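PDB 2HIY: hypothetical protein from Streptococcus pneumoniae, which is of unknown function but belongs to the DUF1697 family and is built round two four-stranded antiparallel sheets. Local coordinates for residues E86-N91 with G137-K142; A94-D99 with K172-I177; R102-F107 with T151-Y156. All coordinates share one frame; numbering follows the deposited sequence. Where two conformers were deposited one is given.

Contact 1 (E86-N91 with G137-K142)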
loop_
_atom_site.group_PDB
_atom_site.type_symbol
_atom_site.label_atom_id
_atom_site.label_comp_id
_atom_site.label_asym_id
_atom_site.label_seq_id
_atom_site.Cartn_x
_atom_site.Cartn_y
_atom_site.Cartn_z
ATOM N N GLU D 86 -18.254 27.263 -20.186
ATOM C CA GLU D 86 -19.595 27.243 -20.750
ATOM C C GLU D 86 -19.547 26.926 -22.238
ATOM O O GLU D 86 -20.428 26.221 -22.768
ATOM C CB GLU D 86 -20.287 28.576 -20.489
ATOM C CG GLU D 86 -20.649 28.772 -19.035
ATOM C CD GLU D 86 -21.422 30.046 -18.754
ATOM O OE1 GLU D 86 -21.216 31.067 -19.457
ATOM O OE2 GLU D 86 -22.223 30.015 -17.796
ATOM N N ALA D 87 -18.527 27.422 -22.927
ATOM C CA ALA D 87 -18.338 27.090 -24.339
ATOM C C ALA D 87 -18.094 25.576 -24.498
ATOM O O ALA D 87 -18.646 24.948 -25.432
ATOM C CB ALA D 87 -17.201 27.891 -24.944
ATOM N N GLU D 88 -17.300 24.978 -23.607
ATOM C CA GLU D 88 -17.067 23.532 -23.650
ATOM C C GLU D 88 -18.351 22.721 -23.420
ATOM O O GLU D 88 -18.547 21.672 -24.038
ATOM C CB GLU D 88 -15.981 23.119 -22.653
ATOM C CG GLU D 88 -15.420 21.695 -22.896
ATOM C CD GLU D 88 -14.394 21.648 -24.024
ATOM O OE1 GLU D 88 -13.190 21.475 -23.722
ATOM O OE2 GLU D 88 -14.759 21.806 -25.213
ATOM N N LEU D 89 -19.221 23.217 -22.544
ATOM C CA LEU D 89 -20.516 22.571 -22.260
ATOM C C LEU D 89 -21.463 22.581 -23.449
ATOM O O LEU D 89 -22.427 21.801 -23.488
ATOM C CB LEU D 89 -21.186 23.203 -21.033
ATOM C CG LEU D 89 -20.477 22.999 -19.695
ATOM C CD1 LEU D 89 -21.253 23.697 -18.583
ATOM C CD2 LEU D 89 -20.301 21.512 -19.373
ATOM N N GLU D 90 -21.193 23.435 -24.436
ATOM C CA GLU D 90 -22.034 23.480 -25.641
ATOM C C GLU D 90 -21.644 22.420 -26.670
ATOM O O GLU D 90 -22.325 22.223 -27.673
ATOM C CB GLU D 90 -22.015 24.887 -26.241
ATOM C CG GLU D 90 -22.758 25.899 -25.374
ATOM C CD GLU D 90 -24.150 25.417 -24.944
ATOM O OE1 GLU D 90 -24.934 24.952 -25.811
ATOM O OE2 GLU D 90 -24.467 25.509 -23.733
ATOM N N ASN D 91 -20.561 21.709 -26.378
ATOM C CA ASN D 91 -19.961 20.780 -27.311
ATOM C C ASN D 91 -19.538 19.467 -26.628
ATOM O O ASN D 91 -18.446 18.957 -26.878
ATOM C CB ASN D 91 -18.753 21.461 -27.954
ATOM C CG ASN D 91 -19.135 22.744 -28.679
ATOM O OD1 ASN D 91 -19.657 22.687 -29.790
ATOM N ND2 ASN D 91 -18.917 23.908 -28.037
ATOM N N GLY D 137 -9.493 20.510 -23.405
ATOM C CA GLY D 137 -8.863 19.260 -23.056
ATOM C C GLY D 137 -9.537 18.124 -23.785
ATOM O O GLY D 137 -10.301 18.328 -24.723
ATOM N N ILE D 138 -9.249 16.924 -23.289
ATOM C CA ILE D 138 -9.679 15.687 -23.973
ATOM C C ILE D 138 -10.716 14.974 -23.120
ATOM O O ILE D 138 -10.461 14.685 -21.944
ATOM C CB ILE D 138 -8.489 14.719 -24.182
ATOM C CG1 ILE D 138 -7.354 15.453 -24.893
ATOM C CG2 ILE D 138 -8.930 13.488 -24.997
ATOM C CD1 ILE D 138 -6.072 14.633 -25.021
ATOM N N PHE D 139 -11.910 14.719 -23.674
ATOM C CA PHE D 139 -12.857 13.813 -23.041
ATOM C C PHE D 139 -12.431 12.382 -23.336
ATOM O O PHE D 139 -12.182 12.060 -24.496
ATOM C CB PHE D 139 -14.257 13.981 -23.659
ATOM C CG PHE D 139 -14.826 15.386 -23.613
ATOM C CD1 PHE D 139 -15.617 15.774 -22.536
ATOM C CD2 PHE D 139 -14.632 16.296 -24.673
ATOM C CE1 PHE D 139 -16.193 17.051 -22.497
ATOM C CE2 PHE D 139 -15.185 17.562 -24.632
ATOM C CZ PHE D 139 -15.991 17.932 -23.542
ATOM N N TRP D 140 -12.389 11.507 -22.336
ATOM C CA TRP D 140 -11.908 10.142 -22.599
ATOM C C TRP D 140 -12.679 9.172 -21.753
ATOM O O TRP D 140 -12.596 9.176 -20.501
ATOM C CB TRP D 140 -10.414 10.078 -22.327
ATOM C CG TRP D 140 -9.664 8.950 -22.931
ATOM C CD1 TRP D 140 -10.093 7.673 -23.236
ATOM C CD2 TRP D 140 -8.293 9.005 -23.319
ATOM N NE1 TRP D 140 -9.063 6.924 -23.794
ATOM C CE2 TRP D 140 -7.946 7.732 -23.856
ATOM C CE3 TRP D 140 -7.309 10.010 -23.271
ATOM C CZ2 TRP D 140 -6.651 7.445 -24.335
ATOM C CZ3 TRP D 140 -6.025 9.727 -23.746
ATOM C CH2 TRP D 140 -5.718 8.452 -24.275
ATOM N N GLY D 141 -13.501 8.354 -22.415
ATOM C CA GLY D 141 -14.403 7.421 -21.738
ATOM C C GLY D 141 -13.893 6.013 -21.950
ATOM O O GLY D 141 -13.407 5.669 -23.029
ATOM N N LYS D 142 -13.994 5.214 -20.897
ATOM C CA LYS D 142 -13.659 3.802 -20.975
ATOM C C LYS D 142 -14.925 3.015 -20.622
ATOM O O LYS D 142 -15.545 3.236 -19.580
ATOM C CB LYS D 142 -12.503 3.479 -19.995
ATOM C CG LYS D 142 -11.098 3.981 -20.422
ATOM C CD LYS D 142 -10.879 5.487 -20.380
ATOM C CE LYS D 142 -11.107 6.095 -19.027
ATOM N NZ LYS D 142 -10.656 7.533 -19.028
#

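Contact 2 (A94-D99 with K172-I177)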
loop_
_atom_site.group_PDB
_atom_site.type_symbol
_atom_site.label_atom_id
_atom_site.label_comp_id
_atom_site.label_asym_id
_atom_site.label_seq_id
_atom_site.Cartn_x
_atom_site.Cartn_y
_atom_site.Cartn_z
ATOM N N ALA D 94 -21.988 13.038 -27.069
ATOM C CA ALA D 94 -23.242 12.432 -26.597
ATOM C C ALA D 94 -22.950 11.334 -25.589
ATOM O O ALA D 94 -23.715 11.126 -24.623
ATOM C CB ALA D 94 -24.050 11.914 -27.764
ATOM N N TRP D 95 -21.817 10.661 -25.733
ATOM C CA TRP D 95 -21.501 9.555 -24.830
ATOM C C TRP D 95 -21.040 10.050 -23.468
ATOM O O TRP D 95 -21.008 9.283 -22.502
ATOM C CB TRP D 95 -20.465 8.627 -25.467
ATOM C CG TRP D 95 -19.236 9.324 -26.017
ATOM C CD1 TRP D 95 -19.009 9.655 -27.327
ATOM C CD2 TRP D 95 -18.064 9.705 -25.292
ATOM N NE1 TRP D 95 -17.765 10.238 -27.461
ATOM C CE2 TRP D 95 -17.178 10.279 -26.226
ATOM C CE3 TRP D 95 -17.674 9.632 -23.945
ATOM C CZ2 TRP D 95 -15.908 10.753 -25.862
ATOM C CZ3 TRP D 95 -16.410 10.113 -23.600
ATOM C CH2 TRP D 95 -15.563 10.674 -24.550
ATOM N N TRP D 96 -20.694 11.330 -23.361
ATOM C CA TRP D 96 -20.183 11.848 -22.103
ATOM C C TRP D 96 -21.220 11.800 -21.000
ATOM O O TRP D 96 -20.864 11.755 -19.816
ATOM C CB TRP D 96 -19.683 13.276 -22.318
ATOM C CG TRP D 96 -19.047 13.978 -21.140
ATOM C CD1 TRP D 96 -19.544 15.040 -20.475
ATOM C CD2 TRP D 96 -17.755 13.699 -20.584
ATOM N NE1 TRP D 96 -18.656 15.453 -19.502
ATOM C CE2 TRP D 96 -17.563 14.629 -19.530
ATOM C CE3 TRP D 96 -16.762 12.746 -20.848
ATOM C CZ2 TRP D 96 -16.383 14.674 -18.785
ATOM C CZ3 TRP D 96 -15.610 12.769 -20.083
ATOM C CH2 TRP D 96 -15.432 13.727 -19.051
ATOM N N SER D 97 -22.498 11.813 -21.341
ATOM C CA SER D 97 -23.515 11.735 -20.299
ATOM C C SER D 97 -23.944 10.304 -19.956
ATOM O O SER D 97 -24.680 10.104 -18.991
ATOM C CB SER D 97 -24.738 12.583 -20.666
ATOM O OG SER D 97 -25.317 12.117 -21.861
ATOM N N ARG D 98 -23.481 9.316 -20.728
ATOM C CA ARG D 98 -23.899 7.925 -20.546
ATOM C C ARG D 98 -23.104 7.206 -19.449
ATOM O O ARG D 98 -22.050 7.687 -19.017
ATOM C CB ARG D 98 -23.746 7.150 -21.853
ATOM C CG ARG D 98 -24.609 7.688 -22.953
ATOM C CD ARG D 98 -24.476 6.787 -24.174
ATOM N NE ARG D 98 -25.250 7.419 -25.235
ATOM C CZ ARG D 98 -24.762 7.775 -26.428
ATOM N NH1 ARG D 98 -23.525 7.434 -26.774
ATOM N NH2 ARG D 98 -25.551 8.429 -27.266
ATOM N N ASP D 99 -23.593 6.032 -19.052
ATOM C CA ASP D 99 -23.046 5.307 -17.899
ATOM C C ASP D 99 -21.846 4.437 -18.252
ATOM O O ASP D 99 -21.854 3.223 -18.040
ATOM C CB ASP D 99 -24.167 4.446 -17.309
ATOM C CG ASP D 99 -23.788 3.799 -15.987
ATOM O OD1 ASP D 99 -22.944 4.362 -15.246
ATOM O OD2 ASP D 99 -24.357 2.722 -15.701
ATOM N N LYS D 172 -17.187 13.544 -12.710
ATOM C CA LYS D 172 -17.910 14.146 -11.595
ATOM C C LYS D 172 -17.227 15.441 -11.141
ATOM O O LYS D 172 -17.908 16.446 -10.866
ATOM C CB LYS D 172 -18.058 13.136 -10.455
ATOM C CG LYS D 172 -19.115 12.085 -10.755
ATOM C CD LYS D 172 -19.470 11.237 -9.541
ATOM C CE LYS D 172 -20.786 10.485 -9.757
ATOM N NZ LYS D 172 -20.738 9.560 -10.916
ATOM N N THR D 173 -15.895 15.441 -11.104
ATOM C CA THR D 173 -15.160 16.650 -10.736
ATOM C C THR D 173 -15.199 17.715 -11.837
ATOM O O THR D 173 -15.276 18.914 -11.555
ATOM C CB THR D 173 -13.730 16.295 -10.324
ATOM O OG1 THR D 173 -13.788 15.294 -9.293
ATOM C CG2 THR D 173 -12.964 17.516 -9.826
ATOM N N PHE D 174 -15.181 17.273 -13.103
ATOM C CA PHE D 174 -15.401 18.188 -14.227
ATOM C C PHE D 174 -16.723 18.945 -13.990
ATOM O O PHE D 174 -16.762 20.172 -14.091
ATOM C CB PHE D 174 -15.434 17.350 -15.514
ATOM C CG PHE D 174 -15.754 18.108 -16.765
ATOM C CD1 PHE D 174 -14.738 18.580 -17.591
ATOM C CD2 PHE D 174 -17.081 18.271 -17.161
ATOM C CE1 PHE D 174 -15.047 19.218 -18.782
ATOM C CE2 PHE D 174 -17.378 18.912 -18.343
ATOM C CZ PHE D 174 -16.369 19.384 -19.147
ATOM N N ASP D 175 -17.799 18.224 -13.676
ATOM C CA ASP D 175 -19.076 18.885 -13.386
ATOM C C ASP D 175 -18.933 19.879 -12.241
ATOM O O ASP D 175 -19.376 21.035 -12.346
ATOM C CB ASP D 175 -20.170 17.861 -13.073
ATOM C CG ASP D 175 -20.620 17.103 -14.299
ATOM O OD1 ASP D 175 -20.396 17.598 -15.418
ATOM O OD2 ASP D 175 -21.210 16.020 -14.132
ATOM N N LYS D 176 -18.313 19.429 -11.156
ATOM C CA LYS D 176 -18.157 20.292 -9.961
ATOM C C LYS D 176 -17.384 21.571 -10.304
ATOM O O LYS D 176 -17.729 22.651 -9.809
ATOM C CB LYS D 176 -17.477 19.530 -8.828
ATOM C CG LYS D 176 -17.279 20.384 -7.558
ATOM C CD LYS D 176 -18.618 20.802 -6.978
ATOM C CE LYS D 176 -18.433 21.625 -5.706
ATOM N NZ LYS D 176 -19.724 22.152 -5.187
ATOM N N ILE D 177 -16.332 21.468 -11.114
ATOM C CA ILE D 177 -15.609 22.639 -11.607
ATOM C C ILE D 177 -16.568 23.622 -12.278
ATOM O O ILE D 177 -16.534 24.806 -11.993
ATOM C CB ILE D 177 -14.413 22.233 -12.526
ATOM C CG1 ILE D 177 -13.308 21.609 -11.675
ATOM C CG2 ILE D 177 -13.870 23.432 -13.346
ATOM C CD1 ILE D 177 -12.348 20.684 -12.443
HETATM O O HOH W 1 -20.512 17.245 -17.945
#

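Contact 3 (R102-F107 with T151-Y156)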
loop_
_atom_site.group_PDB
_atom_site.type_symbol
_atom_site.label_atom_id
_atom_site.label_comp_id
_atom_site.label_asym_id
_atom_site.label_seq_id
_atom_site.Cartn_x
_atom_site.Cartn_y
_atom_site.Cartn_z
ATOM N N ARG D 102 -15.828 4.454 -16.729
ATOM C CA ARG D 102 -14.945 5.549 -16.286
ATOM C C ARG D 102 -14.974 6.668 -17.318
ATOM O O ARG D 102 -14.884 6.401 -18.530
ATOM C CB ARG D 102 -13.513 5.053 -16.098
ATOM C CG ARG D 102 -13.456 3.961 -15.043
ATOM C CD ARG D 102 -12.109 3.794 -14.524
ATOM N NE ARG D 102 -11.979 2.538 -13.798
ATOM C CZ ARG D 102 -10.849 2.184 -13.203
ATOM N NH1 ARG D 102 -9.814 3.022 -13.225
ATOM N NH2 ARG D 102 -10.764 1.031 -12.573
ATOM N N LYS D 103 -15.049 7.904 -16.866
ATOM C CA LYS D 103 -14.999 9.073 -17.737
ATOM C C LYS D 103 -14.062 10.086 -17.136
ATOM O O LYS D 103 -14.251 10.453 -15.984
ATOM C CB LYS D 103 -16.371 9.672 -17.932
ATOM C CG LYS D 103 -17.346 8.745 -18.684
ATOM C CD LYS D 103 -18.723 9.360 -18.873
ATOM C CE LYS D 103 -19.466 9.468 -17.534
ATOM N NZ LYS D 103 -20.904 9.848 -17.700
ATOM N N ASP D 104 -13.076 10.508 -17.889
ATOM C CA ASP D 104 -12.099 11.486 -17.435
ATOM C C ASP D 104 -11.972 12.628 -18.411
ATOM O O ASP D 104 -12.156 12.437 -19.619
ATOM C CB ASP D 104 -10.760 10.797 -17.248
ATOM C CG ASP D 104 -10.857 9.693 -16.205
ATOM O OD1 ASP D 104 -11.084 10.018 -15.017
ATOM O OD2 ASP D 104 -10.781 8.492 -16.560
ATOM N N PHE D 105 -11.637 13.811 -17.883
ATOM C CA PHE D 105 -11.313 14.932 -18.745
ATOM C C PHE D 105 -9.846 15.259 -18.488
ATOM O O PHE D 105 -9.458 15.450 -17.335
ATOM C CB PHE D 105 -12.178 16.147 -18.443
ATOM C CG PHE D 105 -12.128 17.190 -19.531
ATOM C CD1 PHE D 105 -12.838 17.002 -20.696
ATOM C CD2 PHE D 105 -11.340 18.325 -19.409
ATOM C CE1 PHE D 105 -12.813 17.944 -21.701
ATOM C CE2 PHE D 105 -11.316 19.269 -20.388
ATOM C CZ PHE D 105 -12.049 19.077 -21.557
ATOM N N LEU D 106 -9.074 15.343 -19.554
ATOM C CA LEU D 106 -7.653 15.688 -19.465
ATOM C C LEU D 106 -7.523 17.169 -19.819
ATOM O O LEU D 106 -7.530 17.523 -20.999
ATOM C CB LEU D 106 -6.833 14.837 -20.451
ATOM C CG LEU D 106 -6.695 13.338 -20.130
ATOM C CD1 LEU D 106 -8.047 12.620 -20.226
ATOM C CD2 LEU D 106 -5.748 12.693 -21.130
ATOM N N PHE D 107 -7.449 18.028 -18.798
ATOM C CA PHE D 107 -7.393 19.468 -19.050
ATOM C C PHE D 107 -6.013 19.872 -19.546
ATOM O O PHE D 107 -4.982 19.517 -18.948
ATOM C CB PHE D 107 -7.634 20.257 -17.775
ATOM C CG PHE D 107 -9.073 20.321 -17.330
ATOM C CD1 PHE D 107 -9.925 21.325 -17.802
ATOM C CD2 PHE D 107 -9.586 19.428 -16.352
ATOM C CE1 PHE D 107 -11.274 21.417 -17.348
ATOM C CE2 PHE D 107 -10.911 19.529 -15.896
ATOM C CZ PHE D 107 -11.741 20.518 -16.407
ATOM N N THR D 151 -7.168 -0.899 -22.202
ATOM C CA THR D 151 -7.336 0.358 -22.901
ATOM C C THR D 151 -6.002 1.104 -23.090
ATOM O O THR D 151 -5.051 0.938 -22.300
ATOM C CB THR D 151 -8.320 1.321 -22.169
ATOM O OG1 THR D 151 -7.831 1.661 -20.860
ATOM C CG2 THR D 151 -9.728 0.723 -22.096
ATOM N N ALA D 152 -5.946 1.941 -24.120
ATOM C CA ALA D 152 -4.793 2.819 -24.304
ATOM C C ALA D 152 -4.678 3.787 -23.144
ATOM O O ALA D 152 -3.559 4.145 -22.742
ATOM C CB ALA D 152 -4.946 3.578 -25.607
ATOM N N TYR D 153 -5.800 4.261 -22.613
ATOM C CA TYR D 153 -5.762 5.144 -21.452
ATOM C C TYR D 153 -4.940 4.519 -20.326
ATOM O O TYR D 153 -4.018 5.165 -19.772
ATOM C CB TYR D 153 -7.194 5.429 -20.976
ATOM C CG TYR D 153 -7.275 6.449 -19.876
ATOM C CD1 TYR D 153 -7.346 7.798 -20.192
ATOM C CD2 TYR D 153 -7.304 6.080 -18.528
ATOM C CE1 TYR D 153 -7.389 8.784 -19.192
ATOM C CE2 TYR D 153 -7.340 7.055 -17.509
ATOM C CZ TYR D 153 -7.406 8.389 -17.860
ATOM O OH TYR D 153 -7.468 9.319 -16.837
ATOM N N HIS D 154 -5.257 3.284 -19.988
ATOM C CA HIS D 154 -4.532 2.602 -18.931
ATOM C C HIS D 154 -3.109 2.248 -19.313
ATOM O O HIS D 154 -2.171 2.466 -18.508
ATOM C CB HIS D 154 -5.274 1.333 -18.542
ATOM C CG HIS D 154 -4.526 0.512 -17.556
ATOM N ND1 HIS D 154 -4.310 0.953 -16.263
ATOM C CD2 HIS D 154 -3.907 -0.682 -17.675
ATOM C CE1 HIS D 154 -3.589 0.042 -15.627
ATOM N NE2 HIS D 154 -3.344 -0.964 -16.450
ATOM N N LYS D 155 -2.942 1.639 -20.498
ATOM C CA LYS D 155 -1.639 1.067 -20.851
ATOM C C LYS D 155 -0.602 2.082 -21.199
ATOM O O LYS D 155 0.595 1.785 -21.006
ATOM C CB LYS D 155 -1.776 0.119 -22.026
ATOM C CG LYS D 155 -2.550 -1.137 -21.633
ATOM C CD LYS D 155 -2.799 -2.024 -22.838
ATOM C CE LYS D 155 -1.501 -2.525 -23.430
ATOM N NZ LYS D 155 -1.795 -3.463 -24.556
ATOM N N TYR D 156 -1.001 3.237 -21.746
ATOM C CA TYR D 156 -0.025 4.112 -22.371
ATOM C C TYR D 156 0.121 5.491 -21.816
ATOM O O TYR D 156 1.112 6.129 -22.131
ATOM C CB TYR D 156 -0.252 4.243 -23.894
ATOM C CG TYR D 156 -0.393 2.939 -24.629
ATOM C CD1 TYR D 156 0.516 1.896 -24.442
ATOM C CD2 TYR D 156 -1.456 2.738 -25.501
ATOM C CE1 TYR D 156 0.370 0.675 -25.130
ATOM C CE2 TYR D 156 -1.605 1.534 -26.188
ATOM C CZ TYR D 156 -0.696 0.513 -25.984
ATOM O OH TYR D 156 -0.846 -0.685 -26.654
#

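Contact 1 (E86-N91 with G137-K142)
E88 lays the aliphatic part of its side chain beside the far end of the F139 ring, CG of E88 lying 3.9 Å from CZ of F139. The two side chains run past each other in opposite directions, and the approach to the ring is oblique. In the conformer described, CG of E88 stands anti to the backbone N (chi1 -165°), and a bend at chi2 then swings the carboxylate past the ring toward the turn before G137. There OE1 accepts from the backbone N of L136 and OE2 from that of K135. A glutamate suits this buried place: its methylenes pack against the phenyl group, while its charged end is satisfied by two amides of the turn. OE1 of E88 also comes within 3.8 Å of the backbone N of G137, too long for a hydrogen bond.

The turn joins strands 129-133 and 137-142 of an antiparallel sheet with strand order 2-3-1-4, the order of ferredoxin-like folds. E88 thus joins helix 82-89 to a beta hairpin of that sheet through its bonds to the turn. At G137 the backbone angles (phi 166°, psi -165°) would press a beta carbon against the preceding carbonyl, which explains the glycine.

N91 follows the helix and meets the ring with its backbone, its O being 4.2 Å from CE2 of F139. Its amide turns back instead to the helix: ND2 of N91 donates to O of A87 at 2.8 Å. The same oxygen takes the backbone N of E90 from the opposite face of the carbonyl plane, so two donors grip it as the chain leaves the helix. The phenyl ring of F139 is further enclosed by edge-to-face neighbours, F105 on the adjacent strand and W96 in the loop between helix 82-89 and strand 102-108.

Contact 2 (A94-D99 with K172-I177)
W96 and F174 form an offset edge-to-face pair, the indole directing its edge at the face of the phenyl ring. The five-membered ring of W96 and the ring of F174 have centroids 5.4 Å apart, with planes inclined at 77°. CZ2 of W96 lies over one face of F174, displaced toward the rim, and NE1 of W96 comes to 3.9 Å from CE2 of F174. Both side chains hold CG anti to the backbone N (chi1 -177° for W96, 176° for F174), which carries each ring out from its backbone to meet the other. Two large aromatics suit such a span, since they bridge a 3-10 segment and a helix whose backbones stay well apart.

The polar part of the contact runs through water. NE1 of W96 donates to a water molecule at 3.0 Å, in the plane of the indole, and this water donates to OD1 of D175 at 2.6 Å in the conformer described. Tryptophan thus buries its hydrocarbon while its one N-H is still satisfied, and an aspartate at the exposed side of helix 171-182 provides the acceptor.

Around the pair, F174 also meets F85 of helix 82-89 and F105 of strand 102-108, and further along helix 171-182 I177 touches strand 5-10, which belongs to a different sheet from strand 102-108.

Contact 3 (R102-F107 with T151-Y156)
Y153 brings the phenolic end of its ring up to the side chain of D104, and this is where the contact is closest. The two side chains cross at about a right angle, yet their flat groups are almost parallel, the carboxylate and ring planes lying only 8° apart. OD2 of D104 is 3.6 Å from CZ of Y153 and 3.4 Å from its OH. L106, two residues along the same face of the strand, adds to the packing by placing CD1 4.0 Å from CE1 of Y153, at the edge of the ring and near its plane. A tyrosine fits both neighbours, its hydrocarbon edge meeting leucine and its hydroxyl end lying by the acid. CG anti to the backbone N (chi1 -174°) sends the ring from helix 152-156 across to strand 102-108.

The other side is looser. R102 also points its CB toward the helix, but NH1 of R102 remains 6.6 Å from ND1 of H154, and the guanidinium is engaged instead by E145. H154 turns to another copy of the protein, where its ring meets that of H70 of the third subunit, and a glycerol, probably from crystallisation, lies close to Y153 and donates a hydrogen bond to O of H154.

The short helix is fixed at its start by an N-cap: OG1 of T151 accepts from the backbone N of H154 at 3.2 Å with an N-H...O angle of 162°. K142, from the neighbouring strand, makes a salt bridge to OD2 of D104 and a cation-pi contact with Y153; this nearby positive charge should help to keep D104 ionised and make a carboxylate beside the electron-rich phenol ring less costly.

The contacts are all made on or beside one antiparallel sheet, in which strands 137-142 of contact 1 and 102-108 of contact 3 are neighbours. Contacts 1 and 2 have centres about 8 Å apart, while contact 3 lies about 13 Å from the centre of contact 1 and 14 Å from that of contact 2. Along the chain, 86-91, 94-99 and 102-107 precede 137-142, 151-156 and 172-177; contact 1 interlaces with the others, whereas contact 3 falls between the two segments of contact 2. Contacts 1 and 2 share an aromatic core on one face of the sheet, to which F105 also belongs; contact 3 packs on the other face, which K142 also reaches.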